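Local coordinates for protein Rubredoxin\:oxygen oxidoreductase (Desulfovibrio gigas, PDB 1E5D) that catalyses the four-electron reduction of one oxygen molecule to two water molecules, using a diiron centre and flavin mononucleotide, at residues E192-I197 with Q241-Y246; Q296-I301 with K330-Q335; M144-D149 with S163-G168. All coordinates share one frame; numbering follows the deposited sequence.

Interaction 1: residues E192-I197 with Q241-Y246; sequences EYYANI and QKYVEY. With OXY (oxygen molecule), chain E.
Y194 pushes its ring between Y243 and Y246, and these three tyrosines make up an aromatic cluster that carries most of the contact between the two helices. The edge of Y194 points at the face of Y243 in a T-shaped stack, with ring centroids 5.0 Å apart and planes at 76°; its CD1 lies 3.7 Å from Y243 CE2, over the rim of that ring. Against one face of Y194 rests the CB of Y246, 3.6 Å from the ring centroid, a CH-pi contact close to the ring normal. The Y246 ring itself lies oblique to Y194. With CG anti to the backbone N (chi1 -170°), Y194 directs its ring to 241-246, and one ring serves both partners. Y193 touches this helix lightly, its CD2 4.0 Å from Y243 OH. Its own hydroxyl gives a weak hydrogen bond, Y193 OH to O1 of the oxygen molecule at 3.3 Å, while I197 CD1 stands 3.6 Å from O2.

The cluster hydroxyls are all engaged further out. Y194 OH bonds T205, Y243 OH the backbone N of F167, and Y246 OH the carboxylate of E187, which satisfies each buried phenol oxygen and pins the far end of each side chain. The cluster thus packs the helix whose Y193 and I197 line the dioxygen pocket of the lactamase-like domain, Y193 also touching D165. The segment axes approach to 10.7 Å and cross at -39°. Around helices 183-198 and 233-248, helix 202-214 adds A202 beside Y194 and I209 beside Y243, and helix 294-302 meets A195 and N196.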
loop_
_atom_site.group_PDB
_atom_site.type_symbol
_atom_site.label_atom_id
_atom_site.label_comp_id
_atom_site.label_asym_id
_atom_site.label_seq_id
_atom_site.Cartn_x
_atom_site.Cartn_y
_atom_site.Cartn_z
ATOM N N GLU A 192 -4.246 -5.921 19.467
ATOM C CA GLU A 192 -4.339 -5.264 18.165
ATOM C C GLU A 192 -4.073 -3.775 18.334
ATOM O O GLU A 192 -3.409 -3.128 17.536
ATOM C CB GLU A 192 -5.698 -5.488 17.515
ATOM C CG GLU A 192 -5.938 -6.935 17.107
ATOM C CD GLU A 192 -7.206 -7.098 16.287
ATOM O OE1 GLU A 192 -8.012 -6.140 16.286
ATOM O OE2 GLU A 192 -7.369 -8.170 15.659
ATOM N N TYR A 193 -4.621 -3.255 19.429
ATOM C CA TYR A 193 -4.382 -1.852 19.731
ATOM C C TYR A 193 -2.912 -1.627 20.061
ATOM O O TYR A 193 -2.261 -0.756 19.477
ATOM C CB TYR A 193 -5.291 -1.389 20.878
ATOM C CG TYR A 193 -5.123 0.109 21.060
ATOM C CD1 TYR A 193 -5.801 0.989 20.230
ATOM C CD2 TYR A 193 -4.288 0.626 22.040
ATOM C CE1 TYR A 193 -5.650 2.354 20.385
ATOM C CE2 TYR A 193 -4.132 1.992 22.199
ATOM C CZ TYR A 193 -4.818 2.847 21.368
ATOM O OH TYR A 193 -4.674 4.207 21.509
ATOM N N TYR A 194 -2.357 -2.410 20.988
ATOM C CA TYR A 194 -0.954 -2.231 21.338
ATOM C C TYR A 194 -0.052 -2.356 20.112
ATOM O O TYR A 194 0.815 -1.511 19.886
ATOM C CB TYR A 194 -0.477 -3.250 22.396
ATOM C CG TYR A 194 0.894 -2.910 22.944
ATOM C CD1 TYR A 194 1.008 -2.067 24.042
ATOM C CD2 TYR A 194 2.069 -3.407 22.390
ATOM C CE1 TYR A 194 2.246 -1.739 24.560
ATOM C CE2 TYR A 194 3.310 -3.085 22.897
ATOM C CZ TYR A 194 3.396 -2.248 23.989
ATOM O OH TYR A 194 4.622 -1.911 24.513
ATOM N N ALA A 195 -0.238 -3.442 19.372
ATOM C CA ALA A 195 0.698 -3.786 18.308
ATOM C C ALA A 195 0.824 -2.689 17.260
ATOM O O ALA A 195 1.911 -2.518 16.698
ATOM C CB ALA A 195 0.289 -5.100 17.647
ATOM N N ASN A 196 -0.270 -1.969 17.013
ATOM C CA ASN A 196 -0.257 -0.971 15.943
ATOM C C ASN A 196 -0.056 0.463 16.380
ATOM O O ASN A 196 -0.010 1.338 15.504
ATOM C CB ASN A 196 -1.571 -1.085 15.149
ATOM C CG ASN A 196 -1.478 -2.336 14.283
ATOM O OD1 ASN A 196 -0.841 -2.303 13.228
ATOM N ND2 ASN A 196 -2.099 -3.401 14.766
ATOM N N ILE A 197 0.082 0.765 17.673
ATOM C CA ILE A 197 0.420 2.152 17.996
ATOM C C ILE A 197 1.432 2.301 19.125
ATOM O O ILE A 197 2.256 3.219 19.092
ATOM C CB ILE A 197 -0.835 2.962 18.363
ATOM C CG1 ILE A 197 -0.505 4.392 18.802
ATOM C CG2 ILE A 197 -1.657 2.230 19.398
ATOM C CD1 ILE A 197 -1.245 5.445 18.001
ATOM N N GLN A 241 -0.627 -6.765 33.313
ATOM C CA GLN A 241 0.075 -7.995 32.985
ATOM C C GLN A 241 0.410 -8.013 31.494
ATOM O O GLN A 241 1.554 -8.079 31.065
ATOM C CB GLN A 241 -0.803 -9.191 33.318
ATOM C CG GLN A 241 -0.405 -10.061 34.490
ATOM C CD GLN A 241 -1.237 -11.337 34.530
ATOM O OE1 GLN A 241 -1.752 -11.801 33.511
ATOM N NE2 GLN A 241 -1.368 -11.904 35.724
ATOM N N LYS A 242 -0.663 -7.933 30.718
ATOM C CA LYS A 242 -0.644 -7.975 29.266
ATOM C C LYS A 242 0.267 -6.927 28.650
ATOM O O LYS A 242 1.049 -7.265 27.761
ATOM C CB LYS A 242 -2.090 -7.815 28.770
ATOM C CG LYS A 242 -2.832 -9.149 28.858
ATOM C CD LYS A 242 -2.467 -10.022 27.661
ATOM C CE LYS A 242 -2.280 -11.472 28.068
ATOM N NZ LYS A 242 -2.017 -12.357 26.898
ATOM N N TYR A 243 0.179 -5.681 29.110
ATOM C CA TYR A 243 1.015 -4.634 28.528
ATOM C C TYR A 243 2.487 -4.987 28.672
ATOM O O TYR A 243 3.276 -4.784 27.752
ATOM C CB TYR A 243 0.723 -3.259 29.155
ATOM C CG TYR A 243 -0.156 -2.466 28.208
ATOM C CD1 TYR A 243 -1.281 -3.101 27.685
ATOM C CD2 TYR A 243 0.108 -1.161 27.837
ATOM C CE1 TYR A 243 -2.123 -2.436 26.817
ATOM C CE2 TYR A 243 -0.738 -0.497 26.961
ATOM C CZ TYR A 243 -1.850 -1.139 26.454
ATOM O OH TYR A 243 -2.706 -0.497 25.580
ATOM N N VAL A 244 2.819 -5.526 29.846
ATOM C CA VAL A 244 4.183 -5.992 30.080
ATOM C C VAL A 244 4.537 -7.079 29.074
ATOM O O VAL A 244 5.561 -7.053 28.411
ATOM C CB VAL A 244 4.353 -6.520 31.514
ATOM C CG1 VAL A 244 5.726 -7.156 31.690
ATOM C CG2 VAL A 244 4.143 -5.402 32.521
ATOM N N GLU A 245 3.663 -8.062 28.948
ATOM C CA GLU A 245 3.811 -9.105 27.943
ATOM C C GLU A 245 3.884 -8.525 26.537
ATOM O O GLU A 245 4.738 -8.903 25.729
ATOM C CB GLU A 245 2.637 -10.072 28.051
ATOM C CG GLU A 245 2.644 -11.230 27.071
ATOM C CD GLU A 245 1.451 -12.146 27.315
ATOM O OE1 GLU A 245 0.964 -12.147 28.470
ATOM O OE2 GLU A 245 1.023 -12.842 26.371
ATOM N N TYR A 246 2.981 -7.596 26.212
ATOM C CA TYR A 246 3.054 -6.997 24.882
ATOM C C TYR A 246 4.410 -6.329 24.678
ATOM O O TYR A 246 5.020 -6.509 23.626
ATOM C CB TYR A 246 1.936 -5.974 24.637
ATOM C CG TYR A 246 0.545 -6.562 24.722
ATOM C CD1 TYR A 246 0.357 -7.918 24.460
ATOM C CD2 TYR A 246 -0.563 -5.798 25.062
ATOM C CE1 TYR A 246 -0.897 -8.495 24.527
ATOM C CE2 TYR A 246 -1.820 -6.373 25.133
ATOM C CZ TYR A 246 -1.979 -7.717 24.866
ATOM O OH TYR A 246 -3.214 -8.319 24.930
HETATM O O1 OXY E . -5.167 6.758 19.504
HETATM O O2 OXY E . -4.596 6.687 18.451
#

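Interaction 2: residues Q296-I301 with K330-Q335; sequences QIMSEI and KGLRPQ
M298 holds CG anti to its backbone N (chi1 180°) and then bends at chi2 (63°), a path that carries its thioether from helix 294-302 across to L332. L332 in turn has CG opposite its own carbonyl carbon (chi1 -74°), which, with chi2 near 180°, brings the CD1 branch to the methionine. The two side chains meet at an angle rather than lying alongside: M298 CG is 3.5 Å from L332 CD1, and the sulfur follows, with M298 SD 3.8 Å from the same methyl. Beyond the sulfur, the terminal methyl M298 CE comes to 4.0 Å from L332 CB, so the methionine touches both the root and one branch of the leucine.

P334 extends this apolar patch with looser contacts. P334 CB lies 4.4 Å from I301 CG2, one turn further along the helix, and 4.5 Å from M298 CE. R333, just after helix 320-331, leaves helical geometry with positive phi; its sequence neighbours L332 and P334 point to 296-301, R333 away from it. I329 of that helix packs against both I301 and P334, whereas N315 of the second subunit lies against L332.

This is apolar packing between two helical connections of the flavodoxin-like domain, an alpha/beta fold with a five-stranded parallel sheet: helix 294-302, which leads into strand 306-310, meets the exit of helix 320-331 before strand 338-345.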
loop_
_atom_site.group_PDB
_atom_site.type_symbol
_atom_site.label_atom_id
_atom_site.label_comp_id
_atom_site.label_asym_id
_atom_site.label_seq_id
_atom_site.Cartn_x
_atom_site.Cartn_y
_atom_site.Cartn_z
ATOM N N GLN A 296 -3.274 -5.655 10.212
ATOM C CA GLN A 296 -3.591 -7.045 10.499
ATOM C C GLN A 296 -2.334 -7.906 10.572
ATOM O O GLN A 296 -2.141 -8.711 11.471
ATOM C CB GLN A 296 -4.472 -7.675 9.418
ATOM C CG GLN A 296 -5.906 -7.977 9.821
ATOM C CD GLN A 296 -6.865 -7.246 8.894
ATOM O OE1 GLN A 296 -7.483 -7.833 8.009
ATOM N NE2 GLN A 296 -6.965 -5.936 9.105
ATOM N N ILE A 297 -1.489 -7.715 9.558
ATOM C CA ILE A 297 -0.257 -8.501 9.547
ATOM C C ILE A 297 0.529 -8.191 10.813
ATOM O O ILE A 297 1.104 -9.064 11.457
ATOM C CB ILE A 297 0.552 -8.210 8.276
ATOM C CG1 ILE A 297 -0.126 -8.773 7.023
ATOM C CG2 ILE A 297 1.979 -8.712 8.415
ATOM C CD1 ILE A 297 0.166 -8.025 5.747
ATOM N N MET A 298 0.525 -6.910 11.177
ATOM C CA MET A 298 1.268 -6.497 12.364
ATOM C C MET A 298 0.740 -7.207 13.602
ATOM O O MET A 298 1.491 -7.670 14.450
ATOM C CB MET A 298 1.191 -4.982 12.550
ATOM C CG MET A 298 1.932 -4.468 13.775
ATOM S SD MET A 298 3.710 -4.793 13.656
ATOM C CE MET A 298 4.140 -4.835 15.398
ATOM N N SER A 299 -0.585 -7.288 13.702
ATOM C CA SER A 299 -1.149 -7.890 14.908
ATOM C C SER A 299 -0.687 -9.333 15.023
ATOM O O SER A 299 -0.405 -9.815 16.116
ATOM C CB SER A 299 -2.677 -7.827 14.912
ATOM O OG SER A 299 -3.116 -6.476 14.834
ATOM N N GLU A 300 -0.624 -10.000 13.869
ATOM C CA GLU A 300 -0.206 -11.398 13.886
ATOM C C GLU A 300 1.272 -11.469 14.232
ATOM O O GLU A 300 1.746 -12.403 14.861
ATOM C CB GLU A 300 -0.483 -12.066 12.541
ATOM C CG GLU A 300 -1.956 -12.177 12.183
ATOM C CD GLU A 300 -2.781 -12.897 13.233
ATOM O OE1 GLU A 300 -2.199 -13.655 14.043
ATOM O OE2 GLU A 300 -4.018 -12.713 13.248
ATOM N N ILE A 301 2.000 -10.438 13.800
ATOM C CA ILE A 301 3.449 -10.474 13.967
ATOM C C ILE A 301 3.832 -10.198 15.416
ATOM O O ILE A 301 4.891 -10.626 15.869
ATOM C CB ILE A 301 4.146 -9.473 13.033
ATOM C CG1 ILE A 301 4.260 -9.947 11.579
ATOM C CG2 ILE A 301 5.527 -9.102 13.560
ATOM C CD1 ILE A 301 4.623 -8.812 10.645
ATOM N N LYS A 330 8.341 -1.719 10.008
ATOM C CA LYS A 330 9.617 -1.196 10.481
ATOM C C LYS A 330 9.418 -0.099 11.526
ATOM O O LYS A 330 10.148 -0.031 12.514
ATOM C CB LYS A 330 10.434 -0.681 9.299
ATOM C CG LYS A 330 11.670 0.111 9.692
ATOM C CD LYS A 330 12.459 0.457 8.436
ATOM C CE LYS A 330 13.667 1.330 8.752
ATOM N NZ LYS A 330 14.897 0.492 8.866
ATOM N N GLY A 331 8.424 0.758 11.308
ATOM C CA GLY A 331 8.159 1.854 12.217
ATOM C C GLY A 331 7.703 1.352 13.574
ATOM O O GLY A 331 7.916 1.992 14.603
ATOM N N LEU A 332 7.050 0.185 13.606
ATOM C CA LEU A 332 6.501 -0.244 14.895
ATOM C C LEU A 332 7.530 -0.985 15.737
ATOM O O LEU A 332 7.242 -1.423 16.848
ATOM C CB LEU A 332 5.253 -1.089 14.630
ATOM C CG LEU A 332 4.046 -0.235 14.195
ATOM C CD1 LEU A 332 2.947 -1.118 13.627
ATOM C CD2 LEU A 332 3.536 0.602 15.359
ATOM N N ARG A 333 8.716 -1.109 15.174
ATOM C CA ARG A 333 9.893 -1.718 15.756
ATOM C C ARG A 333 9.636 -3.034 16.472
ATOM O O ARG A 333 9.917 -3.151 17.669
ATOM C CB ARG A 333 10.529 -0.720 16.741
ATOM C CG ARG A 333 10.830 0.628 16.115
ATOM C CD ARG A 333 11.199 1.646 17.187
ATOM N NE ARG A 333 11.844 2.808 16.582
ATOM C CZ ARG A 333 12.233 3.903 17.212
ATOM N NH1 ARG A 333 12.062 4.045 18.520
ATOM N NH2 ARG A 333 12.809 4.887 16.526
ATOM N N PRO A 334 9.139 -4.053 15.791
ATOM C CA PRO A 334 8.997 -5.373 16.422
ATOM C C PRO A 334 10.361 -5.938 16.803
ATOM O O PRO A 334 11.343 -5.805 16.063
ATOM C CB PRO A 334 8.367 -6.225 15.321
ATOM C CG PRO A 334 8.705 -5.519 14.054
ATOM C CD PRO A 334 8.686 -4.050 14.391
ATOM N N GLN A 335 10.436 -6.571 17.967
ATOM C CA GLN A 335 11.680 -7.081 18.524
ATOM C C GLN A 335 11.708 -8.603 18.588
ATOM O O GLN A 335 10.667 -9.256 18.538
ATOM C CB GLN A 335 11.888 -6.560 19.953
ATOM C CG GLN A 335 11.832 -5.051 20.110
ATOM C CD GLN A 335 13.018 -4.364 19.460
ATOM O OE1 GLN A 335 12.890 -3.669 18.448
ATOM N NE2 GLN A 335 14.203 -4.550 20.042
#

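Interaction 3: residues M144-D149 with S163-G168; sequences MLHWPD and SNDIFG. With FEO (mu-oxo-diiron), chain D; FMN (flavin mononucleotide), chain F.
N164 approaches L145, and one water links it to the other segment: water 1 donates to N164 OD1 at 2.6 Å and accepts from the backbone N of H146. The same OD1 receives the N-H of D165, which comes from above the carbonyl plane instead of along a lone pair, while N164 ND2 is taken by the carbonyl of M151. D165 follows just past strand 160-164, and its carboxylate bridges the metals: D165 OD1 binds iron FE1 at 2.0 Å and D165 OD2 binds iron FE2 at 1.9 Å. H146 NE2 coordinates FE2 at 2.1 Å, its ring 27° from the carboxylate plane. Loops at strand ends supplying histidines and carboxylates to a dinuclear metal centre characterise the metallo-beta-lactamase fold; H79 and E81 complete the protein ligands of FE2, D83 and H226 those of FE1, with an oxo bridge between the irons and water 2 on FE1. Beside H146, W147 NE1 lies 3.2 Å from C9 of a flavin that the second subunit hydrogen-bonds through its S265 N and W347 N; W347 of that subunit is edge-to-face with W147. I166 then packs on L145, with I166 CG1 3.6 Å from L145 O and I166 CD1 4.0 Å from L145 CB.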
loop_
_atom_site.group_PDB
_atom_site.type_symbol
_atom_site.label_atom_id
_atom_site.label_comp_id
_atom_site.label_asym_id
_atom_site.label_seq_id
_atom_site.Cartn_x
_atom_site.Cartn_y
_atom_site.Cartn_z
ATOM N N MET A 144 5.868 9.390 25.323
ATOM C CA MET A 144 5.927 8.462 24.213
ATOM C C MET A 144 5.017 7.250 24.410
ATOM O O MET A 144 5.282 6.167 23.898
ATOM C CB MET A 144 7.359 7.976 23.958
ATOM C CG MET A 144 8.306 9.123 23.616
ATOM S SD MET A 144 7.483 10.450 22.718
ATOM C CE MET A 144 7.110 9.619 21.174
ATOM N N LEU A 145 3.941 7.451 25.156
ATOM C CA LEU A 145 2.900 6.441 25.295
ATOM C C LEU A 145 1.536 7.043 24.966
ATOM O O LEU A 145 0.725 7.212 25.883
ATOM C CB LEU A 145 2.877 5.863 26.703
ATOM C CG LEU A 145 4.074 5.016 27.129
ATOM C CD1 LEU A 145 3.808 4.381 28.487
ATOM C CD2 LEU A 145 4.387 3.939 26.103
ATOM N N HIS A 146 1.283 7.367 23.709
ATOM C CA HIS A 146 2.185 7.145 22.594
ATOM C C HIS A 146 2.697 8.441 21.988
ATOM O O HIS A 146 3.365 8.430 20.958
ATOM C CB HIS A 146 1.451 6.350 21.507
ATOM C CG HIS A 146 0.272 7.133 21.007
ATOM N ND1 HIS A 146 0.296 7.908 19.874
ATOM C CD2 HIS A 146 -0.970 7.252 21.518
ATOM C CE1 HIS A 146 -0.889 8.470 19.703
ATOM N NE2 HIS A 146 -1.679 8.088 20.690
ATOM N N TRP A 147 2.401 9.574 22.607
ATOM C CA TRP A 147 2.957 10.863 22.199
ATOM C C TRP A 147 3.753 11.476 23.353
ATOM O O TRP A 147 3.618 11.076 24.509
ATOM C CB TRP A 147 1.860 11.829 21.773
ATOM C CG TRP A 147 1.365 11.711 20.374
ATOM C CD1 TRP A 147 1.603 10.708 19.477
ATOM C CD2 TRP A 147 0.522 12.659 19.700
ATOM N NE1 TRP A 147 0.965 10.968 18.285
ATOM C CE2 TRP A 147 0.293 12.162 18.398
ATOM C CE3 TRP A 147 -0.058 13.872 20.071
ATOM C CZ2 TRP A 147 -0.495 12.849 17.475
ATOM C CZ3 TRP A 147 -0.837 14.555 19.159
ATOM C CH2 TRP A 147 -1.046 14.036 17.874
ATOM N N PRO A 148 4.600 12.460 23.085
ATOM C CA PRO A 148 5.336 13.105 24.173
ATOM C C PRO A 148 4.428 13.707 25.243
ATOM O O PRO A 148 4.852 13.746 26.397
ATOM C CB PRO A 148 6.085 14.245 23.480
ATOM C CG PRO A 148 6.125 13.877 22.040
ATOM C CD PRO A 148 4.933 13.011 21.765
ATOM N N ASP A 149 3.238 14.179 24.907
ATOM C CA ASP A 149 2.371 14.892 25.835
ATOM C C ASP A 149 1.606 13.974 26.778
ATOM O O ASP A 149 1.015 14.422 27.761
ATOM C CB ASP A 149 1.350 15.745 25.071
ATOM C CG ASP A 149 0.673 14.988 23.943
ATOM O OD1 ASP A 149 -0.294 14.250 24.222
ATOM O OD2 ASP A 149 1.101 15.123 22.777
ATOM N N SER A 163 -6.261 6.688 31.977
ATOM C CA SER A 163 -5.038 6.417 31.251
ATOM C C SER A 163 -4.926 6.876 29.807
ATOM O O SER A 163 -3.989 6.424 29.125
ATOM C CB SER A 163 -4.816 4.881 31.215
ATOM O OG SER A 163 -6.029 4.277 30.805
ATOM N N ASN A 164 -5.790 7.731 29.302
ATOM C CA ASN A 164 -5.790 8.136 27.893
ATOM C C ASN A 164 -5.762 6.902 26.991
ATOM O O ASN A 164 -6.558 5.985 27.211
ATOM C CB ASN A 164 -4.706 9.145 27.587
ATOM C CG ASN A 164 -3.258 8.806 27.417
ATOM O OD1 ASN A 164 -2.877 8.305 26.348
ATOM N ND2 ASN A 164 -2.426 9.065 28.415
ATOM N N ASP A 165 -4.962 6.860 25.941
ATOM C CA ASP A 165 -4.982 5.742 25.014
ATOM C C ASP A 165 -4.456 4.454 25.633
ATOM O O ASP A 165 -4.759 3.353 25.181
ATOM C CB ASP A 165 -4.133 6.086 23.783
ATOM C CG ASP A 165 -4.790 7.081 22.854
ATOM O OD1 ASP A 165 -6.031 7.060 22.716
ATOM O OD2 ASP A 165 -4.060 7.904 22.246
ATOM N N ILE A 166 -3.629 4.555 26.671
ATOM C CA ILE A 166 -3.031 3.363 27.273
ATOM C C ILE A 166 -4.109 2.430 27.808
ATOM O O ILE A 166 -5.007 2.860 28.544
ATOM C CB ILE A 166 -2.054 3.781 28.391
ATOM C CG1 ILE A 166 -1.081 4.871 27.923
ATOM C CG2 ILE A 166 -1.301 2.608 28.993
ATOM C CD1 ILE A 166 -0.361 5.572 29.054
ATOM N N PHE A 167 -4.000 1.162 27.429
ATOM C CA PHE A 167 -4.919 0.111 27.845
ATOM C C PHE A 167 -6.195 0.176 27.014
ATOM O O PHE A 167 -7.117 -0.620 27.187
ATOM C CB PHE A 167 -5.271 0.192 29.337
ATOM C CG PHE A 167 -4.030 0.070 30.213
ATOM C CD1 PHE A 167 -3.247 -1.074 30.143
ATOM C CD2 PHE A 167 -3.665 1.084 31.080
ATOM C CE1 PHE A 167 -2.113 -1.203 30.923
ATOM C CE2 PHE A 167 -2.530 0.960 31.859
ATOM C CZ PHE A 167 -1.755 -0.181 31.780
ATOM N N GLY A 168 -6.220 1.153 26.107
ATOM C CA GLY A 168 -7.366 1.328 25.239
ATOM C C GLY A 168 -7.539 0.139 24.320
ATOM O O GLY A 168 -6.631 -0.603 23.964
HETATM FE FE1 FEO D . -6.870 7.951 21.066
HETATM FE FE2 FEO D . -3.647 8.762 20.565
HETATM O O FEO D . -5.844 9.268 20.541
HETATM N N1 FMN F . 5.178 12.703 14.966
HETATM C C2 FMN F . 6.467 12.681 14.648
HETATM O O2 FMN F . 7.120 13.686 14.571
HETATM N N3 FMN F . 7.199 11.468 14.675
HETATM C C4 FMN F . 6.559 10.252 14.762
HETATM O O4 FMN F . 7.235 9.263 14.574
HETATM C C4A FMN F . 5.103 10.282 14.734
HETATM N N5 FMN F . 4.394 9.138 14.897
HETATM C C5A FMN F . 3.034 9.230 14.943
HETATM C C6 FMN F . 2.283 8.039 14.783
HETATM C C7 FMN F . 0.924 8.050 15.001
HETATM C C7M FMN F . 0.133 6.768 15.042
HETATM C C8 FMN F . 0.215 9.298 15.040
HETATM C C8M FMN F . -1.264 9.337 15.330
HETATM C C9 FMN F . 0.943 10.492 15.103
HETATM C C9A FMN F . 2.328 10.459 14.912
HETATM N N10 FMN F . 3.113 11.650 14.856
HETATM C C10 FMN F . 4.442 11.586 14.724
HETATM C "C1'" FMN F . 2.414 12.955 14.948
HETATM C "C2'" FMN F . 1.853 13.406 13.580
HETATM O "O2'" FMN F . 2.947 13.552 12.678
HETATM C "C3'" FMN F . 1.197 14.761 13.777
HETATM O "O3'" FMN F . -0.009 14.553 14.513
HETATM C "C4'" FMN F . 0.819 15.367 12.415
HETATM O "O4'" FMN F . 0.276 16.685 12.584
HETATM C "C5'" FMN F . -0.242 14.461 11.804
HETATM O "O5'" FMN F . -0.561 15.005 10.372
HETATM P P FMN F . -1.852 14.681 9.652
HETATM O O1P FMN F . -1.601 15.124 8.206
HETATM O O2P FMN F . -2.277 13.377 9.876
HETATM O O3P FMN F . -2.915 15.538 10.167
HETATM O O HOH W 1 -1.319 8.909 24.368
HETATM O O HOH W 2 -7.947 9.543 22.555
#

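How the interactions relate
All three contacts are buried, but they differ in chemistry. Interaction 3 is the metal site, built from loops of the lactamase-like domain; interaction 1 is an aromatic seam between helices 183-198 and 233-248, next to it; interaction 2 is purely apolar and belongs to the flavodoxin-like domain. Interaction 1 touches both others, partly by polar contacts. Toward interaction 3, the tie from Y243 to F167 is joined by I197 CD1, 3.5 Å from H146 ND1; toward interaction 2, N196 ND2 makes a weak hydrogen bond to S299 OG, and A195 O meets L332 CD1. Interactions 2 and 3 do not touch, their nearest atoms about 8 Å apart, yet both reach the second subunit, which hydrogen-bonds the flavin next to interaction 3.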